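Local coordinates for guanine nucleotide exchange protein (Legionella pneumophila, PDB 1XSZ) that probably acts as a guanine nucleotide exchange factor for ADP-ribosylation factors, with a capping domain over the active site of its Sec7 domain, at residues A[43-48]-A[79-84]; A[61-66]-A[326-331]; A[137-142]-A[251-256]. All coordinates share one frame; numbering follows the deposited sequence.

Followed from the N terminus, the chain first closes contact 1, where the end of helix 69-80 and the turn after it return to helix 40-50 within the all-helical Sec7 domain. Contact 2 opens between those two segments, at the end of helix 57-64, and closes 260 residues later in the loop before helix 332-351, so that contacts 1 and 2 cross. Contact 3 opens and closes within that long excursion, joining helix 131-149 to helix 252-258. Contacts 2 and 3 both tie the Sec7 domain to the C-terminal capping domain, at places about 24 Å apart between centres. Contacts 1 and 2 touch through Phe-48, packed on Tyr-63 and Leu-64.

Contact 1. Residues A[43-48]-A[79-84]; sequences EIAEFF and TSQMNF
Gln-81 reaches across to helix 40-50, where Ala-45 and Glu-46 meet its terminal amide from two sides, a small case of how one long polar side chain can span the gap between two helices. Ala-45 CB comes obliquely at the OE1/NE2 end from one side of the amide plane: Gln-81 OE1 sits 3.6 Å from Ala-45 CB, while NE2 of Gln-81 is 3.9 Å from the same methyl. Glu-46 lies over the other side: its carboxylate plane is turned 39° from the amide plane, and its OE1 stands 3.8 Å from Gln-81 CD. The reach of Gln-81 follows from its torsions, with CG opposite the carbonyl carbon (chi1 -68°) and the chain extended beyond it. Glu-46 instead bends at chi2, which brings its OE1 over one face of the Gln-81 amide. Both helices belong to the Sec7 domain, an all-helical fold, and Gln-81 lies just past the end of helix 69-80, where Met-82 N still bonds to Thr-79 O at 3.1 Å. Although Gln-81 OE1 comes within 3.4 Å of Glu-46 N, the angle is poor and the pair is contact without a bond. Each end of the amide has a partner: OE1 bonds to His-49 ND1 and NE2 to Glu-42 O, which together limit its rotation. Glu-46 OE2 turns to Gln-50 NE2, one helical turn further along. Beside this polar group, Ala-45 packs on Ala-77 and Phe-78.

Contact 2. Residues A[61-66]-A[326-331]; sequences GDYLSS and ATYDYE
The ring of Tyr-63 meets Tyr-328 along its edge: Tyr-328 CE1 lies in the plane of the Tyr-63 ring, 3.8 Å from CD1, and the Tyr-328 hydroxyl stands near that plane, 3.6 Å from Tyr-63 CE1. Seen from Tyr-328 the approach is oblique, with ring centroids 5.7 Å apart and planes at 55°. With CG anti to the backbone N (chi1 -180°) the Tyr-63 ring presents its CD1-CE1 edge to the loop, and the same setting in Tyr-328 (chi1 -170°) brings CE1 and OH to that edge. The Tyr-63 hydroxyl is taken by Glu-70 OE2, while Ile-26 of helix 22-35 touches both tyrosine side chains. A second link runs through a water, which accepts from Tyr-328 N at 2.8 Å and donates to Asp-62 OD2 at 3.2 Å; OD1 of the same carboxylate forms a salt bridge with Lys-108. The loop carrying Tyr-328 is itself braced by an ST motif, in which Thr-327 OG1 accepts from Tyr-330 N at 2.9 Å. This pairing of a helix end with a braced loop is an interdomain contact, joining helix 57-64 of the Sec7 domain to the loop between strand 323-325 and helix 332-351 of the capping domain.

Contact 3. Residues A[137-142]-A[251-256]; sequences LAFQTI and KSWLSF
Phe-139 and Trp-253 lie face to face, and nearly all the close packing between residues 137-142 and 251-256 is theirs. The phenyl ring and the five-membered ring of the indole form an offset stack, planes only 8° apart and centroids 3.9 Å from each other, with Trp-253 CD1 over the centre of the phenyl ring. Beside this stack Phe-139 CB extends the contact onto the six-membered ring: it sits 3.4 Å from the centroid of that ring, 13° off the normal, a CH-pi contact. A single residue thus spreads over both indole rings, its ring on one and its CB on the other. In each residue CG lies between the backbone N and the carbonyl carbon (chi1 79° for Phe-139), a setting that, with chi2, lets the two flat groups lie nearly parallel. The opposite indole face carries Leu-254 CD2, 3.5 Å above the plane and offset toward the rim. The stack marks a junction between domains, since helix 131-149 belongs to the Sec7 domain and helix 252-258 to the cap described over its active site. Tyr-135 adds polar contacts: its OH is hydrogen-bonded to Trp-253 NE1 and Lys-251 NZ, and its ring meets Phe-139 edge-to-face. Packing is looser one turn along, where Ile-142 CG2 approaches Trp-253 CZ3 obliquely at 4.4 Å and Ile-142 also touches Val-113 and Phe-194. Toward the start of helix 252-258 the surroundings open to solvent: Ser-252 and Lys-251 are exposed, though the ammonium group of Lys-251 is held in a salt bridge with Asp-110 OD2.

Contact 1. Residues A[43-48]-A[79-84]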
loop_
_atom_site.group_PDB
_atom_site.type_symbol
_atom_site.label_atom_id
_atom_site.label_comp_id
_atom_site.label_asym_id
_atom_site.label_seq_id
_atom_site.Cartn_x
_atom_site.Cartn_y
_atom_site.Cartn_z
ATOM N N GLU A 43 11.784 -17.278 8.704
ATOM C CA GLU A 43 11.308 -18.430 7.952
ATOM C C GLU A 43 10.188 -18.040 6.983
ATOM O O GLU A 43 10.130 -18.536 5.864
ATOM C CB GLU A 43 10.826 -19.524 8.909
ATOM C CG GLU A 43 10.767 -20.898 8.263
ATOM C CD GLU A 43 12.140 -21.416 7.852
ATOM O OE1 GLU A 43 12.209 -22.222 6.904
ATOM O OE2 GLU A 43 13.147 -21.025 8.481
ATOM N N ILE A 44 9.290 -17.162 7.421
ATOM C CA ILE A 44 8.212 -16.717 6.547
ATOM C C ILE A 44 8.831 -15.972 5.360
ATOM O O ILE A 44 8.478 -16.217 4.207
ATOM C CB ILE A 44 7.239 -15.781 7.294
ATOM C CG1 ILE A 44 6.505 -16.562 8.389
ATOM C CG2 ILE A 44 6.252 -15.157 6.310
ATOM C CD1 ILE A 44 5.698 -15.684 9.326
ATOM N N ALA A 45 9.769 -15.076 5.648
ATOM C CA ALA A 45 10.431 -14.311 4.597
ATOM C C ALA A 45 11.151 -15.231 3.616
ATOM O O ALA A 45 11.073 -15.035 2.404
ATOM C CB ALA A 45 11.416 -13.320 5.211
ATOM N N GLU A 46 11.846 -16.235 4.136
ATOM C CA GLU A 46 12.564 -17.164 3.273
ATOM C C GLU A 46 11.602 -17.966 2.401
ATOM O O GLU A 46 11.908 -18.256 1.247
ATOM C CB GLU A 46 13.424 -18.113 4.116
ATOM C CG GLU A 46 14.295 -19.071 3.308
ATOM C CD GLU A 46 15.303 -18.355 2.427
ATOM O OE1 GLU A 46 15.995 -17.442 2.928
ATOM O OE2 GLU A 46 15.418 -18.715 1.236
ATOM N N PHE A 47 10.439 -18.312 2.948
ATOM C CA PHE A 47 9.450 -19.071 2.191
ATOM C C PHE A 47 8.938 -18.231 1.018
ATOM O O PHE A 47 8.747 -18.741 -0.081
ATOM C CB PHE A 47 8.274 -19.475 3.090
ATOM C CG PHE A 47 7.430 -20.584 2.518
ATOM C CD1 PHE A 47 7.876 -21.905 2.555
ATOM C CD2 PHE A 47 6.205 -20.309 1.920
ATOM C CE1 PHE A 47 7.111 -22.934 2.005
ATOM C CE2 PHE A 47 5.434 -21.335 1.365
ATOM C CZ PHE A 47 5.889 -22.648 1.408
ATOM N N PHE A 48 8.714 -16.943 1.259
ATOM C CA PHE A 48 8.244 -16.042 0.208
ATOM C C PHE A 48 9.250 -16.020 -0.946
ATOM O O PHE A 48 8.869 -16.047 -2.116
ATOM C CB PHE A 48 8.079 -14.621 0.756
ATOM C CG PHE A 48 6.886 -14.431 1.657
ATOM C CD1 PHE A 48 6.807 -13.306 2.469
ATOM C CD2 PHE A 48 5.828 -15.339 1.669
ATOM C CE1 PHE A 48 5.698 -13.080 3.280
ATOM C CE2 PHE A 48 4.712 -15.121 2.478
ATOM C CZ PHE A 48 4.648 -13.989 3.282
ATOM N N THR A 79 13.847 -8.322 3.084
ATOM C CA THR A 79 14.756 -7.426 2.388
ATOM C C THR A 79 16.223 -7.709 2.733
ATOM O O THR A 79 17.101 -7.577 1.882
ATOM C CB THR A 79 14.396 -5.968 2.699
ATOM O OG1 THR A 79 13.034 -5.739 2.310
ATOM C CG2 THR A 79 15.295 -5.018 1.928
ATOM N N SER A 80 16.476 -8.108 3.975
ATOM C CA SER A 80 17.835 -8.415 4.412
ATOM C C SER A 80 18.378 -9.640 3.683
ATOM O O SER A 80 19.590 -9.793 3.524
ATOM C CB SER A 80 17.862 -8.661 5.921
ATOM O OG SER A 80 17.517 -7.487 6.632
ATOM N N GLN A 81 17.476 -10.508 3.238
ATOM C CA GLN A 81 17.862 -11.722 2.528
ATOM C C GLN A 81 18.215 -11.462 1.068
ATOM O O GLN A 81 18.623 -12.374 0.347
ATOM C CB GLN A 81 16.742 -12.764 2.641
ATOM C CG GLN A 81 16.565 -13.285 4.063
ATOM C CD GLN A 81 15.256 -14.017 4.279
ATOM O OE1 GLN A 81 14.420 -14.104 3.380
ATOM N NE2 GLN A 81 15.068 -14.543 5.484
ATOM N N MET A 82 18.056 -10.214 0.635
ATOM C CA MET A 82 18.384 -9.827 -0.733
ATOM C C MET A 82 19.812 -9.298 -0.744
ATOM O O MET A 82 20.247 -8.659 0.212
ATOM C CB MET A 82 17.422 -8.745 -1.226
ATOM C CG MET A 82 15.981 -9.223 -1.338
ATOM S SD MET A 82 14.834 -7.929 -1.855
ATOM C CE MET A 82 15.198 -7.821 -3.596
ATOM N N ASN A 83 20.538 -9.562 -1.826
ATOM C CA ASN A 83 21.928 -9.124 -1.939
ATOM C C ASN A 83 22.070 -7.884 -2.816
ATOM O O ASN A 83 21.984 -7.976 -4.040
ATOM C CB ASN A 83 22.782 -10.253 -2.524
ATOM C CG ASN A 83 24.259 -9.894 -2.604
ATOM O OD1 ASN A 83 25.042 -10.580 -3.268
ATOM N ND2 ASN A 83 24.650 -8.828 -1.921
ATOM N N PHE A 84 22.297 -6.734 -2.189
ATOM C CA PHE A 84 22.462 -5.481 -2.916
ATOM C C PHE A 84 23.935 -5.129 -3.084
ATOM O O PHE A 84 24.275 -4.157 -3.755
ATOM C CB PHE A 84 21.742 -4.344 -2.189
ATOM C CG PHE A 84 20.255 -4.525 -2.121
ATOM C CD1 PHE A 84 19.496 -4.565 -3.287
ATOM C CD2 PHE A 84 19.620 -4.696 -0.897
ATOM C CE1 PHE A 84 18.120 -4.775 -3.237
ATOM C CE2 PHE A 84 18.244 -4.907 -0.836
ATOM C CZ PHE A 84 17.495 -4.947 -2.007
#

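Contact 2. Residues A[61-66]-A[326-331]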
loop_
_atom_site.group_PDB
_atom_site.type_symbol
_atom_site.label_atom_id
_atom_site.label_comp_id
_atom_site.label_asym_id
_atom_site.label_seq_id
_atom_site.Cartn_x
_atom_site.Cartn_y
_atom_site.Cartn_z
ATOM N N GLY A 61 2.955 -9.509 -1.351
ATOM C CA GLY A 61 3.262 -8.093 -1.294
ATOM C C GLY A 61 2.401 -7.377 -0.272
ATOM O O GLY A 61 2.865 -6.471 0.422
ATOM N N ASP A 62 1.142 -7.789 -0.161
ATOM C CA ASP A 62 0.248 -7.156 0.791
ATOM C C ASP A 62 0.658 -7.459 2.225
ATOM O O ASP A 62 0.640 -6.581 3.090
ATOM C CB ASP A 62 -1.187 -7.616 0.563
ATOM C CG ASP A 62 -2.177 -6.640 1.117
ATOM O OD1 ASP A 62 -2.285 -5.545 0.531
ATOM O OD2 ASP A 62 -2.821 -6.953 2.138
ATOM N N TYR A 63 1.029 -8.706 2.479
ATOM C CA TYR A 63 1.464 -9.100 3.810
ATOM C C TYR A 63 2.733 -8.332 4.194
ATOM O O TYR A 63 2.820 -7.736 5.269
ATOM C CB TYR A 63 1.761 -10.601 3.850
ATOM C CG TYR A 63 2.209 -11.079 5.211
ATOM C CD1 TYR A 63 1.282 -11.522 6.157
ATOM C CD2 TYR A 63 3.554 -11.036 5.574
ATOM C CE1 TYR A 63 1.687 -11.909 7.433
ATOM C CE2 TYR A 63 3.968 -11.415 6.844
ATOM C CZ TYR A 63 3.031 -11.850 7.766
ATOM O OH TYR A 63 3.445 -12.223 9.023
ATOM N N LEU A 64 3.717 -8.346 3.303
ATOM C CA LEU A 64 4.985 -7.676 3.563
ATOM C C LEU A 64 4.874 -6.179 3.809
ATOM O O LEU A 64 5.647 -5.620 4.585
ATOM C CB LEU A 64 5.956 -7.923 2.406
ATOM C CG LEU A 64 6.499 -9.352 2.290
ATOM C CD1 LEU A 64 7.251 -9.515 0.982
ATOM C CD2 LEU A 64 7.418 -9.652 3.478
ATOM N N SER A 65 3.916 -5.529 3.157
ATOM C CA SER A 65 3.760 -4.084 3.285
ATOM C C SER A 65 2.758 -3.616 4.334
ATOM O O SER A 65 2.490 -2.418 4.433
ATOM C CB SER A 65 3.383 -3.483 1.927
ATOM O OG SER A 65 2.115 -3.959 1.495
ATOM N N SER A 66 2.219 -4.545 5.115
ATOM C CA SER A 66 1.243 -4.206 6.146
ATOM C C SER A 66 1.904 -3.562 7.360
ATOM O O SER A 66 3.088 -3.769 7.617
ATOM C CB SER A 66 0.454 -5.452 6.545
ATOM O OG SER A 66 -0.406 -5.834 5.484
ATOM N N ALA A 326 -10.714 -9.701 -0.761
ATOM C CA ALA A 326 -10.524 -10.143 0.609
ATOM C C ALA A 326 -9.435 -9.347 1.319
ATOM O O ALA A 326 -8.538 -8.792 0.686
ATOM C CB ALA A 326 -10.147 -11.623 0.622
ATOM N N THR A 327 -9.536 -9.268 2.640
ATOM C CA THR A 327 -8.499 -8.616 3.424
ATOM C C THR A 327 -7.819 -9.786 4.120
ATOM O O THR A 327 -8.244 -10.931 3.981
ATOM C CB THR A 327 -9.051 -7.658 4.504
ATOM O OG1 THR A 327 -9.795 -8.404 5.471
ATOM C CG2 THR A 327 -9.926 -6.582 3.878
ATOM N N TYR A 328 -6.763 -9.508 4.867
ATOM C CA TYR A 328 -6.057 -10.570 5.569
ATOM C C TYR A 328 -6.984 -11.294 6.546
ATOM O O TYR A 328 -6.827 -12.488 6.794
ATOM C CB TYR A 328 -4.867 -9.981 6.329
ATOM C CG TYR A 328 -3.924 -11.010 6.909
ATOM C CD1 TYR A 328 -3.138 -11.810 6.080
ATOM C CD2 TYR A 328 -3.796 -11.166 8.290
ATOM C CE1 TYR A 328 -2.241 -12.738 6.608
ATOM C CE2 TYR A 328 -2.901 -12.094 8.832
ATOM C CZ TYR A 328 -2.128 -12.873 7.983
ATOM O OH TYR A 328 -1.218 -13.775 8.497
ATOM N N ASP A 329 -7.970 -10.576 7.078
ATOM C CA ASP A 329 -8.885 -11.151 8.058
ATOM C C ASP A 329 -10.252 -11.589 7.540
ATOM O O ASP A 329 -10.875 -12.479 8.120
ATOM C CB ASP A 329 -9.107 -10.156 9.198
ATOM C CG ASP A 329 -7.812 -9.652 9.792
ATOM O OD1 ASP A 329 -7.053 -10.475 10.340
ATOM O OD2 ASP A 329 -7.557 -8.432 9.708
ATOM N N TYR A 330 -10.724 -10.975 6.461
ATOM C CA TYR A 330 -12.051 -11.304 5.944
ATOM C C TYR A 330 -12.089 -11.816 4.511
ATOM O O TYR A 330 -11.468 -11.239 3.621
ATOM C CB TYR A 330 -12.952 -10.073 6.049
ATOM C CG TYR A 330 -12.946 -9.434 7.417
ATOM C CD1 TYR A 330 -13.533 -10.069 8.509
ATOM C CD2 TYR A 330 -12.329 -8.202 7.624
ATOM C CE1 TYR A 330 -13.503 -9.491 9.777
ATOM C CE2 TYR A 330 -12.293 -7.617 8.884
ATOM C CZ TYR A 330 -12.881 -8.267 9.955
ATOM O OH TYR A 330 -12.843 -7.691 11.205
ATOM N N GLU A 331 -12.846 -12.891 4.299
ATOM C CA GLU A 331 -12.999 -13.480 2.973
ATOM C C GLU A 331 -13.828 -12.516 2.132
ATOM O O GLU A 331 -14.655 -11.770 2.661
ATOM C CB GLU A 331 -13.708 -14.832 3.072
ATOM C CG GLU A 331 -13.147 -15.736 4.158
ATOM C CD GLU A 331 -13.791 -17.110 4.173
ATOM O OE1 GLU A 331 -15.028 -17.195 4.015
ATOM O OE2 GLU A 331 -13.058 -18.105 4.354
HETATM O O HOH W 1 -5.506 -7.143 3.928
#

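Contact 3. Residues A[137-142]-A[251-256]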
loop_
_atom_site.group_PDB
_atom_site.type_symbol
_atom_site.label_atom_id
_atom_site.label_comp_id
_atom_site.label_asym_id
_atom_site.label_seq_id
_atom_site.Cartn_x
_atom_site.Cartn_y
_atom_site.Cartn_z
ATOM N N LEU A 137 16.623 9.683 -1.155
ATOM C CA LEU A 137 17.137 9.372 -2.482
ATOM C C LEU A 137 16.199 8.411 -3.209
ATOM O O LEU A 137 15.931 8.577 -4.400
ATOM C CB LEU A 137 18.525 8.742 -2.372
ATOM C CG LEU A 137 19.468 8.941 -3.556
ATOM C CD1 LEU A 137 19.796 10.422 -3.727
ATOM C CD2 LEU A 137 20.735 8.149 -3.303
ATOM N N ALA A 138 15.705 7.411 -2.486
ATOM C CA ALA A 138 14.804 6.429 -3.069
ATOM C C ALA A 138 13.503 7.034 -3.579
ATOM O O ALA A 138 13.141 6.812 -4.736
ATOM C CB ALA A 138 14.511 5.315 -2.067
ATOM N N PHE A 139 12.802 7.804 -2.746
ATOM C CA PHE A 139 11.547 8.347 -3.238
ATOM C C PHE A 139 11.753 9.459 -4.260
ATOM O O PHE A 139 10.928 9.636 -5.153
ATOM C CB PHE A 139 10.577 8.704 -2.077
ATOM C CG PHE A 139 10.856 9.998 -1.360
ATOM C CD1 PHE A 139 10.623 11.221 -1.977
ATOM C CD2 PHE A 139 11.237 9.987 -0.016
ATOM C CE1 PHE A 139 10.751 12.420 -1.269
ATOM C CE2 PHE A 139 11.368 11.183 0.702
ATOM C CZ PHE A 139 11.122 12.398 0.070
ATOM N N GLN A 140 12.871 10.179 -4.182
ATOM C CA GLN A 140 13.147 11.206 -5.180
ATOM C C GLN A 140 13.402 10.500 -6.521
ATOM O O GLN A 140 12.949 10.962 -7.565
ATOM C CB GLN A 140 14.372 12.043 -4.783
ATOM C CG GLN A 140 14.143 13.018 -3.634
ATOM C CD GLN A 140 13.248 14.184 -4.010
ATOM O OE1 GLN A 140 13.236 14.629 -5.154
ATOM N NE2 GLN A 140 12.512 14.700 -3.037
ATOM N N THR A 141 14.110 9.370 -6.494
ATOM C CA THR A 141 14.390 8.630 -7.721
ATOM C C THR A 141 13.103 8.052 -8.308
ATOM O O THR A 141 12.926 8.032 -9.523
ATOM C CB THR A 141 15.418 7.508 -7.467
ATOM O OG1 THR A 141 16.617 8.088 -6.932
ATOM C CG2 THR A 141 15.762 6.790 -8.767
ATOM N N ILE A 142 12.203 7.590 -7.444
ATOM C CA ILE A 142 10.924 7.070 -7.916
ATOM C C ILE A 142 10.135 8.209 -8.583
ATOM O O ILE A 142 9.544 8.018 -9.644
ATOM C CB ILE A 142 10.134 6.434 -6.752
ATOM C CG1 ILE A 142 10.819 5.121 -6.354
ATOM C CG2 ILE A 142 8.678 6.180 -7.159
ATOM C CD1 ILE A 142 10.328 4.534 -5.053
ATOM N N LYS A 251 1.975 12.322 2.387
ATOM C CA LYS A 251 3.309 12.865 2.167
ATOM C C LYS A 251 3.253 13.417 0.749
ATOM O O LYS A 251 2.615 12.830 -0.135
ATOM C CB LYS A 251 4.374 11.773 2.260
ATOM C CG LYS A 251 4.597 11.255 3.666
ATOM C CD LYS A 251 5.683 10.194 3.708
ATOM C CE LYS A 251 5.867 9.669 5.121
ATOM N NZ LYS A 251 6.896 8.604 5.186
ATOM N N SER A 252 3.913 14.543 0.513
ATOM C CA SER A 252 3.884 15.155 -0.807
ATOM C C SER A 252 4.320 14.214 -1.924
ATOM O O SER A 252 3.705 14.197 -2.986
ATOM C CB SER A 252 4.749 16.422 -0.836
ATOM O OG SER A 252 6.119 16.121 -0.666
ATOM N N TRP A 253 5.366 13.424 -1.693
ATOM C CA TRP A 253 5.828 12.528 -2.742
ATOM C C TRP A 253 4.819 11.440 -3.079
ATOM O O TRP A 253 4.761 11.000 -4.220
ATOM C CB TRP A 253 7.214 11.930 -2.419
ATOM C CG TRP A 253 7.263 10.717 -1.533
ATOM C CD1 TRP A 253 7.447 10.694 -0.180
ATOM C CD2 TRP A 253 7.230 9.347 -1.954
ATOM N NE1 TRP A 253 7.540 9.398 0.269
ATOM C CE2 TRP A 253 7.411 8.550 -0.800
ATOM C CE3 TRP A 253 7.073 8.713 -3.196
ATOM C CZ2 TRP A 253 7.440 7.153 -0.848
ATOM C CZ3 TRP A 253 7.102 7.323 -3.245
ATOM C CH2 TRP A 253 7.285 6.559 -2.078
ATOM N N LEU A 254 4.024 11.021 -2.096
ATOM C CA LEU A 254 3.005 10.003 -2.343
ATOM C C LEU A 254 1.847 10.609 -3.140
ATOM O O LEU A 254 1.211 9.924 -3.937
ATOM C CB LEU A 254 2.520 9.398 -1.024
ATOM C CG LEU A 254 3.585 8.529 -0.334
ATOM C CD1 LEU A 254 3.115 8.084 1.042
ATOM C CD2 LEU A 254 3.893 7.320 -1.215
ATOM N N SER A 255 1.567 11.889 -2.908
ATOM C CA SER A 255 0.512 12.580 -3.639
ATOM C C SER A 255 0.940 12.684 -5.109
ATOM O O SER A 255 0.143 12.469 -6.021
ATOM C CB SER A 255 0.294 13.978 -3.050
ATOM O OG SER A 255 -0.646 14.717 -3.808
ATOM N N PHE A 256 2.211 13.005 -5.324
ATOM C CA PHE A 256 2.784 13.130 -6.659
ATOM C C PHE A 256 2.757 11.776 -7.378
ATOM O O PHE A 256 2.269 11.651 -8.499
ATOM C CB PHE A 256 4.233 13.634 -6.503
ATOM C CG PHE A 256 5.041 13.691 -7.779
ATOM C CD1 PHE A 256 5.527 12.531 -8.383
ATOM C CD2 PHE A 256 5.397 14.924 -8.324
ATOM C CE1 PHE A 256 6.359 12.600 -9.504
ATOM C CE2 PHE A 256 6.226 15.005 -9.440
ATOM C CZ PHE A 256 6.712 13.837 -10.033
#